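PDB 2A2L: uncharacterized protein from Klebsiella pneumoniae, which is of unknown function but belongs to the HbpS-like family, named for a haem-degrading protein, so a related role in haem handling is possible. Local coordinates for residues S59-C71 / V116-D130. Sequence-based numbering, arbitrary orientation.
Sequences SCDISLNKAWSAC and VIGAVGVSGGTVEQD
K66 leaves helix 59-71 with CG anti to its carbonyl carbon (chi1 -73°) and continues extended, which carries NZ along strand 116-123 to V122 and D130. S123 turns OG anti to its own backbone N (chi1 -176°), placing it against CG2 of I62 and near OG of S59. K66 NZ meets V122 O at 2.9 Å, in the carbonyl plane with a C=O...N angle of 153°. From D130, whose side chain crosses that of K66 at about a right angle, OD2 forms a salt bridge with NZ at 3.2 Å. A water accepts from NZ and also bonds S123 OG at 2.9 Å; G105 O is a further partner of the ammonium.

Beside the lysine, the axes of the two segments come within 5.7 Å, roughly antiparallel. G121, without a side chain, lets the helix backbone come close: its CA is 3.4 Å from S63 O, a CA-H...O contact. A119 CB fills the next turn, 3.7 Å from A70 CB.

Helix and an inner strand of the antiparallel sheet thus join through small residues, while one buried lysine, gripped by two carbonyls, a carboxylate and water, probably remains charged and ties the start of helix 127-143 to this face.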
loop_
_atom_site.group_PDB
_atom_site.type_symbol
_atom_site.label_atom_id
_atom_site.label_comp_id
_atom_site.label_asym_id
_atom_site.label_seq_id
_atom_site.Cartn_x
_atom_site.Cartn_y
_atom_site.Cartn_z
ATOM N N SER A 59 -18.478 1.680 -6.434
ATOM C CA SER A 59 -18.656 3.106 -6.667
ATOM C C SER A 59 -18.395 4.056 -5.483
ATOM O O SER A 59 -18.462 5.252 -5.665
ATOM C CB SER A 59 -20.019 3.386 -7.317
ATOM O OG SER A 59 -20.157 2.735 -8.576
ATOM N N CYS A 60 -18.116 3.542 -4.287
ATOM C CA CYS A 60 -17.823 4.414 -3.133
ATOM C C CYS A 60 -16.475 5.119 -3.186
ATOM O O CYS A 60 -16.419 6.315 -2.922
ATOM C CB CYS A 60 -17.933 3.709 -1.777
ATOM S SG CYS A 60 -19.085 2.357 -1.673
ATOM N N ASP A 61 -15.407 4.369 -3.457
ATOM C CA ASP A 61 -14.070 4.932 -3.697
ATOM C C ASP A 61 -14.140 5.904 -4.875
ATOM O O ASP A 61 -13.792 7.084 -4.752
ATOM C CB ASP A 61 -13.065 3.796 -4.037
ATOM C CG ASP A 61 -11.737 3.910 -3.278
ATOM O OD1 ASP A 61 -11.719 4.499 -2.172
ATOM O OD2 ASP A 61 -10.712 3.391 -3.782
ATOM N N ILE A 62 -14.611 5.396 -6.012
ATOM C CA ILE A 62 -14.802 6.224 -7.207
ATOM C C ILE A 62 -15.497 7.544 -6.886
ATOM O O ILE A 62 -14.990 8.605 -7.227
ATOM C CB ILE A 62 -15.627 5.512 -8.312
ATOM C CG1 ILE A 62 -14.920 4.253 -8.787
ATOM C CG2 ILE A 62 -15.853 6.470 -9.489
ATOM C CD1 ILE A 62 -15.841 3.296 -9.527
ATOM N N SER A 63 -16.653 7.473 -6.238
ATOM C CA SER A 63 -17.446 8.676 -5.961
ATOM C C SER A 63 -16.718 9.676 -5.077
ATOM O O SER A 63 -16.684 10.874 -5.391
ATOM C CB SER A 63 -18.802 8.317 -5.356
ATOM O OG SER A 63 -19.281 9.386 -4.555
ATOM N N LEU A 64 -16.132 9.187 -3.981
ATOM C CA LEU A 64 -15.214 10.004 -3.148
ATOM C C LEU A 64 -14.082 10.629 -3.954
ATOM O O LEU A 64 -13.857 11.832 -3.915
ATOM C CB LEU A 64 -14.651 9.196 -1.968
ATOM C CG LEU A 64 -13.806 9.956 -0.938
ATOM C CD1 LEU A 64 -14.634 11.033 -0.249
ATOM C CD2 LEU A 64 -13.118 9.026 0.093
ATOM N N ASN A 65 -13.371 9.831 -4.721
ATOM C CA ASN A 65 -12.219 10.391 -5.428
ATOM C C ASN A 65 -12.534 11.348 -6.551
ATOM O O ASN A 65 -11.722 12.205 -6.866
ATOM C CB ASN A 65 -11.285 9.297 -5.888
ATOM C CG ASN A 65 -10.756 8.517 -4.744
ATOM O OD1 ASN A 65 -10.416 9.082 -3.685
ATOM N ND2 ASN A 65 -10.697 7.212 -4.917
ATOM N N LYS A 66 -13.711 11.198 -7.144
ATOM C CA LYS A 66 -14.218 12.198 -8.071
ATOM C C LYS A 66 -14.379 13.514 -7.359
ATOM O O LYS A 66 -14.062 14.533 -7.926
ATOM C CB LYS A 66 -15.549 11.773 -8.701
ATOM C CG LYS A 66 -15.417 10.671 -9.740
ATOM C CD LYS A 66 -16.779 10.155 -10.174
ATOM C CE LYS A 66 -16.728 9.410 -11.504
ATOM N NZ LYS A 66 -18.100 8.925 -11.848
ATOM N N ALA A 67 -14.846 13.495 -6.111
ATOM C CA ALA A 67 -15.024 14.748 -5.373
ATOM C C ALA A 67 -13.646 15.331 -5.066
ATOM O O ALA A 67 -13.373 16.508 -5.334
ATOM C CB ALA A 67 -15.842 14.539 -4.082
ATOM N N TRP A 68 -12.775 14.492 -4.517
ATOM C CA TRP A 68 -11.429 14.911 -4.184
ATOM C C TRP A 68 -10.664 15.388 -5.412
ATOM O O TRP A 68 -9.883 16.333 -5.307
ATOM C CB TRP A 68 -10.679 13.816 -3.429
ATOM C CG TRP A 68 -9.267 14.189 -3.094
ATOM C CD1 TRP A 68 -8.815 14.784 -1.938
ATOM C CD2 TRP A 68 -8.117 13.990 -3.919
ATOM N NE1 TRP A 68 -7.461 14.970 -2.003
ATOM C CE2 TRP A 68 -7.003 14.502 -3.211
ATOM C CE3 TRP A 68 -7.922 13.473 -5.210
ATOM C CZ2 TRP A 68 -5.708 14.488 -3.736
ATOM C CZ3 TRP A 68 -6.633 13.470 -5.737
ATOM C CH2 TRP A 68 -5.541 13.972 -4.994
ATOM N N SER A 69 -10.897 14.754 -6.563
ATOM C CA SER A 69 -10.285 15.194 -7.814
ATOM C C SER A 69 -10.841 16.529 -8.295
ATOM O O SER A 69 -10.095 17.425 -8.676
ATOM C CB SER A 69 -10.464 14.139 -8.905
ATOM O OG SER A 69 -9.657 13.004 -8.669
ATOM N N ALA A 70 -12.163 16.650 -8.276
ATOM C CA ALA A 70 -12.828 17.900 -8.596
ATOM C C ALA A 70 -12.393 19.103 -7.733
ATOM O O ALA A 70 -12.275 20.229 -8.233
ATOM C CB ALA A 70 -14.310 17.716 -8.539
ATOM N N CYS A 71 -12.158 18.863 -6.446
ATOM C CA CYS A 71 -11.717 19.914 -5.529
ATOM C C CYS A 71 -10.233 20.179 -5.718
ATOM O O CYS A 71 -9.800 21.316 -5.679
ATOM C CB CYS A 71 -11.945 19.488 -4.072
ATOM S SG CYS A 71 -11.399 20.715 -2.842
ATOM N N VAL A 116 -13.382 27.924 -4.796
ATOM C CA VAL A 116 -13.737 26.509 -4.727
ATOM C C VAL A 116 -13.820 26.084 -3.263
ATOM O O VAL A 116 -12.821 26.030 -2.551
ATOM C CB VAL A 116 -12.724 25.657 -5.536
ATOM C CG1 VAL A 116 -12.753 24.179 -5.146
ATOM C CG2 VAL A 116 -12.968 25.829 -7.015
ATOM N N ILE A 117 -15.024 25.801 -2.801
ATOM C CA ILE A 117 -15.239 25.626 -1.372
ATOM C C ILE A 117 -15.273 24.146 -0.965
ATOM O O ILE A 117 -15.523 23.800 0.202
ATOM C CB ILE A 117 -16.513 26.375 -0.893
ATOM C CG1 ILE A 117 -17.771 25.805 -1.550
ATOM C CG2 ILE A 117 -16.401 27.866 -1.182
ATOM C CD1 ILE A 117 -19.035 26.230 -0.866
ATOM N N GLY A 118 -15.004 23.281 -1.938
ATOM C CA GLY A 118 -15.277 21.863 -1.808
ATOM C C GLY A 118 -15.554 21.272 -3.168
ATOM O O GLY A 118 -15.329 21.931 -4.186
ATOM N N ALA A 119 -16.036 20.030 -3.183
ATOM C CA ALA A 119 -16.488 19.388 -4.410
ATOM C C ALA A 119 -17.437 18.232 -4.155
ATOM O O ALA A 119 -17.536 17.731 -3.032
ATOM C CB ALA A 119 -15.314 18.894 -5.194
ATOM N N VAL A 120 -18.130 17.815 -5.212
ATOM C CA VAL A 120 -19.038 16.677 -5.158
ATOM C C VAL A 120 -18.573 15.604 -6.138
ATOM O O VAL A 120 -17.771 15.866 -7.027
ATOM C CB VAL A 120 -20.537 17.091 -5.452
ATOM C CG1 VAL A 120 -21.006 18.226 -4.526
ATOM C CG2 VAL A 120 -20.730 17.506 -6.929
ATOM N N GLY A 121 -19.079 14.395 -5.946
ATOM C CA GLY A 121 -18.751 13.242 -6.777
ATOM C C GLY A 121 -19.932 12.276 -6.795
ATOM O O GLY A 121 -20.516 11.983 -5.753
ATOM N N VAL A 122 -20.307 11.811 -7.987
ATOM C CA VAL A 122 -21.389 10.824 -8.155
ATOM C C VAL A 122 -20.846 9.644 -8.961
ATOM O O VAL A 122 -20.085 9.826 -9.911
ATOM C CB VAL A 122 -22.624 11.447 -8.881
ATOM C CG1 VAL A 122 -23.664 10.386 -9.244
ATOM C CG2 VAL A 122 -23.288 12.482 -8.006
ATOM N N SER A 123 -21.210 8.434 -8.575
ATOM C CA SER A 123 -20.767 7.262 -9.313
ATOM C C SER A 123 -21.838 6.202 -9.270
ATOM O O SER A 123 -22.592 6.136 -8.309
ATOM C CB SER A 123 -19.459 6.723 -8.746
ATOM O OG SER A 123 -18.977 5.643 -9.521
ATOM N N GLY A 124 -21.907 5.391 -10.322
ATOM C CA GLY A 124 -22.733 4.188 -10.322
ATOM C C GLY A 124 -23.811 4.214 -11.394
ATOM O O GLY A 124 -24.582 3.266 -11.538
ATOM N N GLY A 125 -23.881 5.309 -12.144
ATOM C CA GLY A 125 -24.645 5.308 -13.379
ATOM C C GLY A 125 -23.688 5.193 -14.542
ATOM O O GLY A 125 -22.525 4.847 -14.351
ATOM N N THR A 126 -24.189 5.474 -15.746
ATOM C CA THR A 126 -23.370 6.019 -16.829
ATOM C C THR A 126 -22.682 7.333 -16.448
ATOM O O THR A 126 -23.115 8.042 -15.542
ATOM C CB THR A 126 -24.203 6.318 -18.103
ATOM O OG1 THR A 126 -24.793 7.629 -17.999
ATOM C CG2 THR A 126 -25.242 5.247 -18.362
ATOM N N VAL A 127 -21.631 7.655 -17.190
ATOM C CA VAL A 127 -20.834 8.845 -16.928
ATOM C C VAL A 127 -21.651 10.117 -17.128
ATOM O O VAL A 127 -21.580 11.043 -16.327
ATOM C CB VAL A 127 -19.570 8.844 -17.794
ATOM C CG1 VAL A 127 -18.820 10.147 -17.664
ATOM C CG2 VAL A 127 -18.677 7.733 -17.377
ATOM N N GLU A 128 -22.442 10.135 -18.196
ATOM C CA GLU A 128 -23.400 11.209 -18.453
ATOM C C GLU A 128 -24.385 11.419 -17.307
ATOM O O GLU A 128 -24.673 12.557 -16.959
ATOM C CB GLU A 128 -24.187 10.969 -19.746
ATOM C CG GLU A 128 -23.375 10.419 -20.906
ATOM C CD GLU A 128 -23.472 8.890 -21.038
ATOM O OE1 GLU A 128 -22.662 8.189 -20.382
ATOM O OE2 GLU A 128 -24.342 8.396 -21.803
ATOM N N GLN A 129 -24.912 10.322 -16.751
ATOM C CA GLN A 129 -25.776 10.376 -15.572
ATOM C C GLN A 129 -25.098 10.927 -14.320
ATOM O O GLN A 129 -25.618 11.860 -13.693
ATOM C CB GLN A 129 -26.367 9.007 -15.281
ATOM C CG GLN A 129 -27.515 8.645 -16.208
ATOM C CD GLN A 129 -27.890 7.201 -16.101
ATOM O OE1 GLN A 129 -27.108 6.379 -15.617
ATOM N NE2 GLN A 129 -29.102 6.873 -16.531
ATOM N N ASP A 130 -23.946 10.350 -13.968
ATOM C CA ASP A 130 -23.127 10.810 -12.847
ATOM C C ASP A 130 -22.980 12.329 -12.860
ATOM O O ASP A 130 -23.172 12.997 -11.845
ATOM C CB ASP A 130 -21.742 10.163 -12.883
ATOM C CG ASP A 130 -21.795 8.649 -12.799
ATOM O OD1 ASP A 130 -22.834 8.112 -12.340
ATOM O OD2 ASP A 130 -20.800 7.995 -13.196
HETATM O O HOH W 1 -18.270 5.918 -12.314
#